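Local coordinates for protein N-alpha-acetyltransferase 30 (Saccharomyces cerevisiae, PDB 6YGA) that catalyses, as the catalytic subunit of the NatC complex, acetyl transfer from acetyl-CoA to the N-terminal methionine of proteins such as the L-A virus GAG protein, at residues M141-Y144 and G149-F152; E14-I19 and Y38-W43; D70-R73 and L77-Y80; K98-A103 and N128-M133. All coordinates share one frame; numbering follows the deposited sequence.

Contact 1. Residues M141-Y144 and G149-F152; sequences MFRY and GDAF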
loop_
_atom_site.group_PDB
_atom_site.type_symbol
_atom_site.label_atom_id
_atom_site.label_comp_id
_atom_site.label_asym_id
_atom_site.label_seq_id
_atom_site.Cartn_x
_atom_site.Cartn_y
_atom_site.Cartn_z
HETATM N N MSE A 141 2.035 -5.961 1.528
HETATM C CA MSE A 141 1.686 -5.087 0.412
HETATM C C MSE A 141 0.234 -4.627 0.497
HETATM O O MSE A 141 -0.685 -5.442 0.517
HETATM C CB MSE A 141 1.950 -5.790 -0.923
HETATM C CG MSE A 141 3.412 -6.150 -1.148
HETATM SE SE MSE A 141 3.965 -7.794 -0.251
HETATM C CE MSE A 141 3.833 -9.023 -1.758
ATOM N N PHE A 142 0.048 -3.310 0.543
ATOM C CA PHE A 142 -1.265 -2.716 0.775
ATOM C C PHE A 142 -2.197 -2.982 -0.405
ATOM O O PHE A 142 -1.910 -2.576 -1.536
ATOM C CB PHE A 142 -1.106 -1.218 1.018
ATOM C CG PHE A 142 -2.397 -0.495 1.275
ATOM C CD1 PHE A 142 -3.004 -0.553 2.518
ATOM C CD2 PHE A 142 -2.988 0.265 0.279
ATOM C CE1 PHE A 142 -4.188 0.118 2.758
ATOM C CE2 PHE A 142 -4.167 0.940 0.512
ATOM C CZ PHE A 142 -4.770 0.866 1.753
ATOM N N ARG A 143 -3.314 -3.664 -0.128
ATOM C CA ARG A 143 -4.357 -3.949 -1.119
ATOM C C ARG A 143 -3.782 -4.626 -2.362
ATOM O O ARG A 143 -4.203 -4.367 -3.491
ATOM C CB ARG A 143 -5.129 -2.679 -1.486
ATOM C CG ARG A 143 -5.951 -2.114 -0.338
ATOM C CD ARG A 143 -6.820 -0.949 -0.780
ATOM N NE ARG A 143 -7.738 -1.329 -1.847
ATOM C CZ ARG A 143 -8.916 -1.910 -1.646
ATOM N NH1 ARG A 143 -9.319 -2.184 -0.414
ATOM N NH2 ARG A 143 -9.690 -2.222 -2.676
ATOM N N TYR A 144 -2.805 -5.508 -2.140
ATOM C CA TYR A 144 -2.184 -6.242 -3.239
ATOM C C TYR A 144 -3.206 -7.100 -3.973
ATOM O O TYR A 144 -3.124 -7.270 -5.195
ATOM C CB TYR A 144 -1.042 -7.093 -2.687
ATOM C CG TYR A 144 -0.205 -7.813 -3.719
ATOM C CD1 TYR A 144 0.900 -7.201 -4.298
ATOM C CD2 TYR A 144 -0.499 -9.118 -4.087
ATOM C CE1 TYR A 144 1.677 -7.862 -5.232
ATOM C CE2 TYR A 144 0.268 -9.787 -5.019
ATOM C CZ TYR A 144 1.355 -9.156 -5.588
ATOM O OH TYR A 144 2.120 -9.824 -6.516
ATOM N N GLY A 149 -7.835 -7.917 0.019
ATOM C CA GLY A 149 -6.984 -7.478 1.107
ATOM C C GLY A 149 -5.514 -7.425 0.725
ATOM O O GLY A 149 -5.128 -7.521 -0.443
ATOM N N ASP A 150 -4.686 -7.269 1.754
ATOM C CA ASP A 150 -3.251 -7.117 1.587
ATOM C C ASP A 150 -2.600 -8.463 1.272
ATOM O O ASP A 150 -3.242 -9.518 1.263
ATOM C CB ASP A 150 -2.634 -6.505 2.844
ATOM C CG ASP A 150 -3.262 -5.173 3.216
ATOM O OD1 ASP A 150 -4.044 -4.632 2.406
ATOM O OD2 ASP A 150 -2.970 -4.667 4.324
ATOM N N ALA A 151 -1.296 -8.423 1.014
ATOM C CA ALA A 151 -0.510 -9.625 0.796
ATOM C C ALA A 151 0.675 -9.634 1.744
ATOM O O ALA A 151 1.117 -8.594 2.236
ATOM C CB ALA A 151 0.006 -9.727 -0.642
ATOM N N PHE A 152 1.178 -10.836 1.995
ATOM C CA PHE A 152 2.469 -11.041 2.630
ATOM C C PHE A 152 3.446 -11.548 1.579
ATOM O O PHE A 152 3.079 -12.347 0.710
ATOM C CB PHE A 152 2.380 -12.047 3.785
ATOM C CG PHE A 152 1.813 -11.479 5.060
ATOM C CD1 PHE A 152 2.130 -10.194 5.466
ATOM C CD2 PHE A 152 0.969 -12.239 5.859
ATOM C CE1 PHE A 152 1.612 -9.676 6.642
ATOM C CE2 PHE A 152 0.447 -11.725 7.037
ATOM C CZ PHE A 152 0.769 -10.444 7.427
#
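Met141 and Ala151 pair at the mouth of the beta-hairpin loop that links strands 136-141 and 151-157; in related N-terminal acetyltransferases this connection flanks the peptide site, and it probably does so here. They are an antiparallel hydrogen-bonded pair: Met141 N donates to Ala151 O at 2.9 Å, and Ala151 N returns to Met141 O at 3.1 Å, meeting a lone pair in the carbonyl plane. Beyond it, Met141-Tyr144 forms a type II beta turn, in which the bond from Tyr144 N to Met141 O is weak.

Asp150 braces this turn from across the loop. Its CG stands anti to the carbonyl carbon (chi1 -56°), which brings OD1 to Arg143 N at 2.8 Å in a nearly straight bond (168°) that approaches from above the carboxylate plane. OD2 meanwhile makes a salt bridge to Arg140, so both oxygens are engaged, which probably restricts rotation of the carboxylate. The guanidinium of Arg143 turns elsewhere, to Asn147, while the Phe142 ring stacks edge-to-face on Tyr107 of the N-alpha-acetyltransferase 35 chain.

Apolar contact gathers around the methyl of Ala151. Selenomethionine Met141, bent at chi2 and chi3, brings CE to 4.0 Å from Ala151 CB, and Tyr144 CB lies 3.5 Å from that same Ala151 CB, with the tyrosine ring meeting the methyl obliquely through CD2.

Contact 2. Residues E14-I19 and Y38-W43; sequences EQFASI and YFLNQW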
loop_
_atom_site.group_PDB
_atom_site.type_symbol
_atom_site.label_atom_id
_atom_site.label_comp_id
_atom_site.label_asym_id
_atom_site.label_seq_id
_atom_site.Cartn_x
_atom_site.Cartn_y
_atom_site.Cartn_z
ATOM N N GLU A 14 -2.241 -32.535 -23.645
ATOM C CA GLU A 14 -3.375 -32.721 -22.745
ATOM C C GLU A 14 -2.983 -32.459 -21.296
ATOM O O GLU A 14 -3.784 -31.926 -20.517
ATOM C CB GLU A 14 -3.944 -34.130 -22.900
ATOM C CG GLU A 14 -4.805 -34.320 -24.137
ATOM C CD GLU A 14 -5.458 -35.684 -24.188
ATOM O OE1 GLU A 14 -5.159 -36.519 -23.308
ATOM O OE2 GLU A 14 -6.272 -35.919 -25.106
ATOM N N GLN A 15 -1.763 -32.836 -20.911
ATOM C CA GLN A 15 -1.279 -32.522 -19.571
ATOM C C GLN A 15 -1.226 -31.014 -19.359
ATOM O O GLN A 15 -1.616 -30.506 -18.302
ATOM C CB GLN A 15 0.097 -33.154 -19.368
ATOM C CG GLN A 15 0.439 -33.515 -17.938
ATOM C CD GLN A 15 1.807 -34.157 -17.825
ATOM O OE1 GLN A 15 2.833 -33.489 -17.952
ATOM N NE2 GLN A 15 1.829 -35.464 -17.592
ATOM N N PHE A 16 -0.754 -30.283 -20.373
ATOM C CA PHE A 16 -0.723 -28.825 -20.325
ATOM C C PHE A 16 -2.108 -28.250 -20.053
ATOM O O PHE A 16 -2.286 -27.425 -19.150
ATOM C CB PHE A 16 -0.168 -28.288 -21.648
ATOM C CG PHE A 16 0.234 -26.835 -21.611
ATOM C CD1 PHE A 16 -0.719 -25.829 -21.555
ATOM C CD2 PHE A 16 1.571 -26.477 -21.670
ATOM C CE1 PHE A 16 -0.345 -24.497 -21.531
ATOM C CE2 PHE A 16 1.953 -25.146 -21.650
ATOM C CZ PHE A 16 0.993 -24.154 -21.580
ATOM N N ALA A 17 -3.100 -28.668 -20.840
ATOM C CA ALA A 17 -4.437 -28.099 -20.705
ATOM C C ALA A 17 -5.043 -28.422 -19.345
ATOM O O ALA A 17 -5.773 -27.603 -18.775
ATOM C CB ALA A 17 -5.340 -28.606 -21.829
ATOM N N SER A 18 -4.753 -29.608 -18.808
ATOM C CA SER A 18 -5.323 -29.993 -17.520
ATOM C C SER A 18 -4.805 -29.102 -16.399
ATOM O O SER A 18 -5.539 -28.791 -15.454
ATOM C CB SER A 18 -5.010 -31.458 -17.229
ATOM O OG SER A 18 -5.227 -32.275 -18.368
ATOM N N ILE A 19 -3.538 -28.691 -16.484
ATOM C CA ILE A 19 -2.969 -27.786 -15.487
ATOM C C ILE A 19 -3.680 -26.440 -15.525
ATOM O O ILE A 19 -3.974 -25.846 -14.481
ATOM C CB ILE A 19 -1.456 -27.634 -15.717
ATOM C CG1 ILE A 19 -0.744 -28.974 -15.515
ATOM C CG2 ILE A 19 -0.871 -26.563 -14.807
ATOM C CD1 ILE A 19 0.701 -28.973 -15.956
ATOM N N TYR A 38 4.860 -18.717 -20.405
ATOM C CA TYR A 38 6.032 -18.064 -19.830
ATOM C C TYR A 38 6.684 -18.942 -18.771
ATOM O O TYR A 38 7.916 -19.014 -18.682
ATOM C CB TYR A 38 5.631 -16.710 -19.241
ATOM C CG TYR A 38 6.579 -16.167 -18.193
ATOM C CD1 TYR A 38 7.782 -15.576 -18.554
ATOM C CD2 TYR A 38 6.259 -16.229 -16.842
ATOM C CE1 TYR A 38 8.645 -15.072 -17.599
ATOM C CE2 TYR A 38 7.114 -15.729 -15.881
ATOM C CZ TYR A 38 8.305 -15.151 -16.264
ATOM O OH TYR A 38 9.156 -14.652 -15.306
ATOM N N PHE A 39 5.873 -19.624 -17.960
ATOM C CA PHE A 39 6.407 -20.511 -16.933
ATOM C C PHE A 39 6.870 -21.840 -17.522
ATOM O O PHE A 39 8.024 -22.241 -17.338
ATOM C CB PHE A 39 5.352 -20.758 -15.851
ATOM C CG PHE A 39 5.290 -19.690 -14.792
ATOM C CD1 PHE A 39 6.174 -19.703 -13.726
ATOM C CD2 PHE A 39 4.330 -18.688 -14.847
ATOM C CE1 PHE A 39 6.118 -18.731 -12.744
ATOM C CE2 PHE A 39 4.268 -17.711 -13.866
ATOM C CZ PHE A 39 5.165 -17.733 -12.813
ATOM N N LEU A 40 5.984 -22.535 -18.238
ATOM C CA LEU A 40 6.212 -23.944 -18.540
ATOM C C LEU A 40 7.222 -24.158 -19.659
ATOM O O LEU A 40 7.945 -25.160 -19.648
ATOM C CB LEU A 40 4.886 -24.625 -18.892
ATOM C CG LEU A 40 4.057 -25.195 -17.734
ATOM C CD1 LEU A 40 3.648 -24.130 -16.720
ATOM C CD2 LEU A 40 2.832 -25.920 -18.276
ATOM N N ASN A 41 7.286 -23.251 -20.631
ATOM C CA ASN A 41 8.243 -23.419 -21.716
ATOM C C ASN A 41 9.660 -23.052 -21.298
ATOM O O ASN A 41 10.621 -23.678 -21.760
ATOM C CB ASN A 41 7.807 -22.595 -22.927
ATOM C CG ASN A 41 6.688 -23.257 -23.699
ATOM O OD1 ASN A 41 5.622 -23.542 -23.147
ATOM N ND2 ASN A 41 6.921 -23.510 -24.980
ATOM N N GLN A 42 9.815 -22.070 -20.413
ATOM C CA GLN A 42 11.140 -21.629 -20.001
ATOM C C GLN A 42 11.653 -22.359 -18.764
ATOM O O GLN A 42 12.868 -22.555 -18.632
ATOM C CB GLN A 42 11.129 -20.119 -19.764
ATOM C CG GLN A 42 10.724 -19.334 -21.009
ATOM C CD GLN A 42 10.804 -17.834 -20.822
ATOM O OE1 GLN A 42 10.225 -17.278 -19.886
ATOM N NE2 GLN A 42 11.520 -17.167 -21.718
ATOM N N TRP A 43 10.767 -22.778 -17.860
ATOM C CA TRP A 43 11.132 -23.604 -16.709
ATOM C C TRP A 43 10.245 -24.845 -16.683
ATOM O O TRP A 43 9.425 -25.014 -15.769
ATOM C CB TRP A 43 10.999 -22.832 -15.399
ATOM C CG TRP A 43 11.868 -21.621 -15.310
ATOM C CD1 TRP A 43 13.155 -21.563 -14.858
ATOM C CD2 TRP A 43 11.508 -20.284 -15.671
ATOM N NE1 TRP A 43 13.621 -20.273 -14.922
ATOM C CE2 TRP A 43 12.628 -19.468 -15.417
ATOM C CE3 TRP A 43 10.349 -19.698 -16.187
ATOM C CZ2 TRP A 43 12.623 -18.099 -15.662
ATOM C CZ3 TRP A 43 10.345 -18.339 -16.429
ATOM C CH2 TRP A 43 11.475 -17.554 -16.166
#
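Leu40 CD2 presses on one corner of the Phe16 ring, 3.6 Å from Phe16 CE2, with CD2 of the ring hardly farther off. The methyl comes obliquely, and Leu40 CB adds a weaker touch, 4.1 Å from Phe16 CE2. A second, looser neighbour is Ile19, one helical turn on from Phe16, whose CD1 stands 4.4 Å from Leu40 CD2. The leucine methyl is thus shared by two side chains of helix 13-26. Near the plane of the phenyl ring, Asn41 OD1 faces its edge, 4.3 Å from Phe16 CE2.

The reach of Phe16 follows from its first torsion: CG is anti to the backbone N (chi1 -166°), which carries the ring toward Leu40, although the bond from its CA to CB does not point at helix 33-40. Tyr36 and Arg37 of that helix also touch the ring, while Leu8 packs on both Ile19 and Leu40. Beneath them lie Ile49, against Ile19, and Thr47, against Leu40, both from strand 47-52. Farther out, Glu14 O accepts two bonds from Ser18, the helical one from its backbone N at 3.0 Å and one from OG at 2.6 Å, from opposite faces of the carbonyl plane.

No hydrogen bond crosses between 14-19 and 38-43. The two helices on this side of the GNAT sheet are therefore joined here by dispersion and burial of apolar surface, with the Asn41 amide oxygen at the ring edge, while its ND2 makes a weak hydrogen bond to Glu38 of the N-alpha-acetyltransferase 35 chain.

Contact 3. Residues D70-R73 and L77-Y80; sequences DPHR and LRGY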
loop_
_atom_site.group_PDB
_atom_site.type_symbol
_atom_site.label_atom_id
_atom_site.label_comp_id
_atom_site.label_asym_id
_atom_site.label_seq_id
_atom_site.Cartn_x
_atom_site.Cartn_y
_atom_site.Cartn_z
ATOM N N ASP A 70 15.112 -17.082 -11.166
ATOM C CA ASP A 70 15.884 -16.060 -11.851
ATOM C C ASP A 70 16.903 -15.509 -10.869
ATOM O O ASP A 70 16.683 -15.575 -9.654
ATOM C CB ASP A 70 14.986 -14.926 -12.374
ATOM C CG ASP A 70 14.439 -15.203 -13.762
ATOM O OD1 ASP A 70 15.178 -15.779 -14.587
ATOM O OD2 ASP A 70 13.274 -14.839 -14.031
ATOM N N PRO A 71 18.021 -14.976 -11.355
ATOM C CA PRO A 71 18.930 -14.262 -10.451
ATOM C C PRO A 71 18.248 -13.033 -9.870
ATOM O O PRO A 71 17.563 -12.290 -10.574
ATOM C CB PRO A 71 20.109 -13.883 -11.358
ATOM C CG PRO A 71 19.543 -13.903 -12.740
ATOM C CD PRO A 71 18.528 -15.007 -12.736
ATOM N N HIS A 72 18.413 -12.840 -8.566
ATOM C CA HIS A 72 17.933 -11.646 -7.886
ATOM C C HIS A 72 19.139 -10.832 -7.449
ATOM O O HIS A 72 20.127 -11.391 -6.960
ATOM C CB HIS A 72 17.055 -11.987 -6.679
ATOM C CG HIS A 72 16.284 -10.818 -6.141
ATOM N ND1 HIS A 72 16.528 -10.268 -4.901
ATOM C CD2 HIS A 72 15.274 -10.095 -6.680
ATOM C CE1 HIS A 72 15.700 -9.258 -4.699
ATOM N NE2 HIS A 72 14.930 -9.130 -5.764
ATOM N N ARG A 73 19.044 -9.515 -7.617
ATOM C CA ARG A 73 20.208 -8.620 -7.598
ATOM C C ARG A 73 21.131 -9.162 -8.685
ATOM O O ARG A 73 20.687 -9.315 -9.835
ATOM C CB ARG A 73 20.822 -8.520 -6.203
ATOM C CG ARG A 73 19.845 -8.130 -5.113
ATOM C CD ARG A 73 18.909 -7.035 -5.588
ATOM N NE ARG A 73 18.505 -6.143 -4.506
ATOM C CZ ARG A 73 17.470 -5.314 -4.577
ATOM N NH1 ARG A 73 16.727 -5.276 -5.675
ATOM N NH2 ARG A 73 17.170 -4.530 -3.550
ATOM N N LEU A 77 20.347 -16.570 -6.557
ATOM C CA LEU A 77 19.282 -17.190 -7.335
ATOM C C LEU A 77 18.023 -17.269 -6.483
ATOM O O LEU A 77 18.043 -17.850 -5.391
ATOM C CB LEU A 77 19.685 -18.585 -7.807
ATOM C CG LEU A 77 20.595 -18.644 -9.029
ATOM C CD1 LEU A 77 20.876 -20.085 -9.427
ATOM C CD2 LEU A 77 19.960 -17.880 -10.178
ATOM N N ARG A 78 16.932 -16.695 -6.989
ATOM C CA ARG A 78 15.654 -16.652 -6.288
ATOM C C ARG A 78 14.664 -17.580 -6.984
ATOM O O ARG A 78 14.262 -17.329 -8.127
ATOM C CB ARG A 78 15.111 -15.225 -6.233
ATOM C CG ARG A 78 13.647 -15.143 -5.829
ATOM C CD ARG A 78 13.250 -13.729 -5.452
ATOM N NE ARG A 78 13.884 -13.305 -4.209
ATOM C CZ ARG A 78 13.742 -12.098 -3.672
ATOM N NH1 ARG A 78 12.986 -11.190 -4.271
ATOM N NH2 ARG A 78 14.354 -11.800 -2.535
ATOM N N GLY A 79 14.283 -18.654 -6.298
ATOM C CA GLY A 79 13.161 -19.446 -6.744
ATOM C C GLY A 79 11.847 -18.759 -6.425
ATOM O O GLY A 79 11.733 -17.995 -5.466
ATOM N N TYR A 80 10.840 -19.032 -7.251
ATOM C CA TYR A 80 9.551 -18.363 -7.133
ATOM C C TYR A 80 8.429 -19.361 -7.372
ATOM O O TYR A 80 8.455 -20.100 -8.360
ATOM C CB TYR A 80 9.447 -17.197 -8.125
ATOM C CG TYR A 80 8.117 -16.483 -8.099
ATOM C CD1 TYR A 80 7.770 -15.664 -7.033
ATOM C CD2 TYR A 80 7.212 -16.622 -9.144
ATOM C CE1 TYR A 80 6.557 -15.010 -7.004
ATOM C CE2 TYR A 80 5.996 -15.969 -9.125
ATOM C CZ TYR A 80 5.674 -15.166 -8.054
ATOM O OH TYR A 80 4.462 -14.516 -8.031
#
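His72 and Arg78 run side by side and point the same way, the guanidinium lying flat on the imidazole with centres 3.6 Å apart and planes 20° from parallel. ND1 of the histidine sits over the centre of the guanidinium, whereas NH1 of the arginine is displaced toward the rim of the ring. Arg78 NH1 and His72 NE2 approach to 3.2 Å, but this is a face contact of poor hydrogen-bonding angle. CG is anti to the backbone N in both residues (chi1 -167° in His72), and a bend at chi3 of Arg78 lays its planar group on the ring. Arg73 CD lies over the opposite face of the imidazole, sandwiching it between two arginine side chains.

The far end of Arg78 is held by a salt bridge from NH2 to Glu114 on the neighbouring strand, which probably offsets its charge beside the histidine. On the other face of the sheet, Leu77 lays its CD2 methyl beside Pro71, 3.7 Å from Pro71 N and 4.1 Å from Pro71 CD. Backbone bonds tie the strands: Arg78 N to Asp70 O at 2.9 Å and Asp70 N to Arg78 O at 3.2 Å. Asp70 directs its carboxylate to Lys68.

With Asp70 and Arg78 as a hydrogen-bonded antiparallel pair and Pro71 and Leu77 as the non-hydrogen-bonded pair next to it, these residues form the turn end of the beta hairpin of strands 61-72 and 76-86 in the central GNAT sheet.

Contact 4. Residues K98-A103 and N128-M133; sequences KLVEIA and NLYEGM. With EDO (1,2-ethanediol), chain K.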
loop_
_atom_site.group_PDB
_atom_site.type_symbol
_atom_site.label_atom_id
_atom_site.label_comp_id
_atom_site.label_asym_id
_atom_site.label_seq_id
_atom_site.Cartn_x
_atom_site.Cartn_y
_atom_site.Cartn_z
ATOM N N LYS A 98 2.975 -31.661 -0.204
ATOM C CA LYS A 98 3.945 -32.509 -0.887
ATOM C C LYS A 98 4.408 -31.876 -2.194
ATOM O O LYS A 98 5.574 -32.016 -2.579
ATOM C CB LYS A 98 3.348 -33.893 -1.134
ATOM C CG LYS A 98 4.394 -34.968 -1.353
ATOM C CD LYS A 98 5.309 -35.078 -0.144
ATOM C CE LYS A 98 6.420 -36.085 -0.378
ATOM N NZ LYS A 98 7.205 -36.325 0.862
ATOM N N LEU A 99 3.509 -31.175 -2.891
ATOM C CA LEU A 99 3.897 -30.493 -4.120
ATOM C C LEU A 99 4.874 -29.359 -3.837
ATOM O O LEU A 99 5.826 -29.147 -4.597
ATOM C CB LEU A 99 2.658 -29.969 -4.845
ATOM C CG LEU A 99 1.848 -30.985 -5.654
ATOM C CD1 LEU A 99 0.478 -30.426 -5.998
ATOM C CD2 LEU A 99 2.596 -31.365 -6.919
ATOM N N VAL A 100 4.654 -28.613 -2.753
ATOM C CA VAL A 100 5.592 -27.559 -2.383
ATOM C C VAL A 100 6.942 -28.160 -2.021
ATOM O O VAL A 100 7.994 -27.650 -2.425
ATOM C CB VAL A 100 5.020 -26.708 -1.233
ATOM C CG1 VAL A 100 6.035 -25.674 -0.781
ATOM C CG2 VAL A 100 3.735 -26.023 -1.665
ATOM N N GLU A 101 6.935 -29.271 -1.279
ATOM C CA GLU A 101 8.187 -29.884 -0.849
ATOM C C GLU A 101 8.997 -30.395 -2.034
ATOM O O GLU A 101 10.223 -30.238 -2.066
ATOM C CB GLU A 101 7.906 -31.020 0.136
ATOM C CG GLU A 101 7.489 -30.553 1.523
ATOM C CD GLU A 101 7.199 -31.705 2.470
ATOM O OE1 GLU A 101 6.899 -32.816 1.984
ATOM O OE2 GLU A 101 7.274 -31.502 3.700
ATOM N N ILE A 102 8.335 -31.012 -3.016
ATOM C CA ILE A 102 9.079 -31.548 -4.151
ATOM C C ILE A 102 9.570 -30.422 -5.055
ATOM O O ILE A 102 10.628 -30.542 -5.683
ATOM C CB ILE A 102 8.226 -32.579 -4.916
ATOM C CG1 ILE A 102 9.068 -33.295 -5.973
ATOM C CG2 ILE A 102 7.020 -31.921 -5.564
ATOM C CD1 ILE A 102 8.345 -34.426 -6.655
ATOM N N ALA A 103 8.837 -29.305 -5.117
ATOM C CA ALA A 103 9.279 -28.174 -5.927
ATOM C C ALA A 103 10.457 -27.456 -5.277
ATOM O O ALA A 103 11.430 -27.108 -5.956
ATOM C CB ALA A 103 8.120 -27.206 -6.157
ATOM N N ASN A 128 -0.132 -21.113 7.125
ATOM C CA ASN A 128 0.252 -22.213 8.003
ATOM C C ASN A 128 1.124 -23.225 7.266
ATOM O O ASN A 128 2.079 -23.765 7.836
ATOM C CB ASN A 128 -0.998 -22.879 8.575
ATOM C CG ASN A 128 -0.677 -23.927 9.620
ATOM O OD1 ASN A 128 -0.592 -23.628 10.813
ATOM N ND2 ASN A 128 -0.507 -25.168 9.180
ATOM N N LEU A 129 0.822 -23.481 5.992
ATOM C CA LEU A 129 1.600 -24.448 5.223
ATOM C C LEU A 129 3.021 -23.950 4.981
ATOM O O LEU A 129 3.992 -24.693 5.172
ATOM C CB LEU A 129 0.883 -24.746 3.903
ATOM C CG LEU A 129 1.603 -25.417 2.730
ATOM C CD1 LEU A 129 2.380 -26.650 3.155
ATOM C CD2 LEU A 129 0.579 -25.783 1.667
ATOM N N TYR A 130 3.166 -22.689 4.570
ATOM C CA TYR A 130 4.479 -22.164 4.207
ATOM C C TYR A 130 5.321 -21.835 5.436
ATOM O O TYR A 130 6.505 -22.183 5.495
ATOM C CB TYR A 130 4.312 -20.935 3.314
ATOM C CG TYR A 130 3.816 -21.284 1.931
ATOM C CD1 TYR A 130 4.435 -22.283 1.190
ATOM C CD2 TYR A 130 2.719 -20.638 1.377
ATOM C CE1 TYR A 130 3.991 -22.615 -0.069
ATOM C CE2 TYR A 130 2.261 -20.967 0.114
ATOM C CZ TYR A 130 2.904 -21.957 -0.604
ATOM O OH TYR A 130 2.463 -22.296 -1.862
ATOM N N GLU A 131 4.732 -21.166 6.429
ATOM C CA GLU A 131 5.504 -20.807 7.613
ATOM C C GLU A 131 5.933 -22.040 8.396
ATOM O O GLU A 131 6.968 -22.017 9.073
ATOM C CB GLU A 131 4.701 -19.849 8.494
ATOM C CG GLU A 131 4.461 -18.494 7.841
ATOM C CD GLU A 131 3.328 -17.718 8.481
ATOM O OE1 GLU A 131 2.797 -18.170 9.518
ATOM O OE2 GLU A 131 2.965 -16.653 7.940
ATOM N N GLY A 132 5.168 -23.130 8.305
ATOM C CA GLY A 132 5.585 -24.381 8.911
ATOM C C GLY A 132 6.826 -24.985 8.285
ATOM O O GLY A 132 7.461 -25.845 8.903
HETATM N N MSE A 133 7.188 -24.553 7.079
HETATM C CA MSE A 133 8.362 -25.082 6.387
HETATM C C MSE A 133 9.578 -24.190 6.605
HETATM O O MSE A 133 10.688 -24.521 6.185
HETATM C CB MSE A 133 8.089 -25.232 4.890
HETATM C CG MSE A 133 6.904 -26.112 4.566
HETATM SE SE MSE A 133 6.628 -26.265 2.647
HETATM C CE MSE A 133 8.344 -27.034 2.150
HETATM C C1 EDO K . 1.447 -19.031 -3.253
HETATM O O1 EDO K . 0.352 -19.772 -2.699
HETATM C C2 EDO K . 1.604 -19.398 -4.723
HETATM O O2 EDO K . 0.405 -19.043 -5.417
#
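Val100 supplies the tight part of this helix-helix contact, wedging its two methyls against the second helix. CG1 touches the selenium of selenomethionine Met133, with Val100 CG1 to Met133 SE at 3.5 Å, and meets the Tyr130 ring in plane at its edge, 3.7 Å from Tyr130 CE1. The other methyl, CG2, reaches the same ring carbon and the hydroxyl. Met133 bends at chi3 (60°), which turns CE toward the Glu101 side chain. Leu84 packs on both Val100 and Tyr130 from the sheet, and the Tyr130 ring also stacks edge-to-face on Phe135.

Toward the surface the contact thins. The aliphatic part of Glu101 lends only CG, 3.7 Å from Met133 CE, while its carboxylate is turned toward Lys98 in a long salt bridge, Lys98 NZ to Glu101 OE1 at 3.7 Å. Phe578 of the N-alpha-acetyltransferase 35 chain packs on Glu101 and Met133, so the partner subunit closes over this margin. At the other end, Tyr130 OH makes a weak hydrogen bond, 3.4 Å, to O1 of an ethanediol probably taken up from the crystallisation liquor.

Helices 95-109 and 124-131 lie together on one side of the sheet, as in the GNAT fold, where the first follows the acetyl-CoA phosphate-binding loop and a tyrosine of the second commonly lies near the thioester; Tyr130 is consistent with that place in this apo enzyme.

Overall arrangement
Contacts 2 and 4 are the buried pair, each joining two helices through apolar side chains without a hydrogen bond between segments; they lie on opposite sides of the chain's centre, about 21 Å apart between centres. Contacts 1 and 3 belong to hairpins of the same mixed sheet and rely on backbone pairing, supplemented by a carboxylate in contact 1 and a guanidinium-imidazole stack in contact 3. Contact 3 lies at the surface, contact 1 is partly buried. Contacts 2 and 3 touch, through Trp43 on Asp70 and Phe39 on Tyr80. The N-alpha-acetyltransferase 35 chain reaches contacts 1, 2 and 4, but does not touch the segments of contact 3.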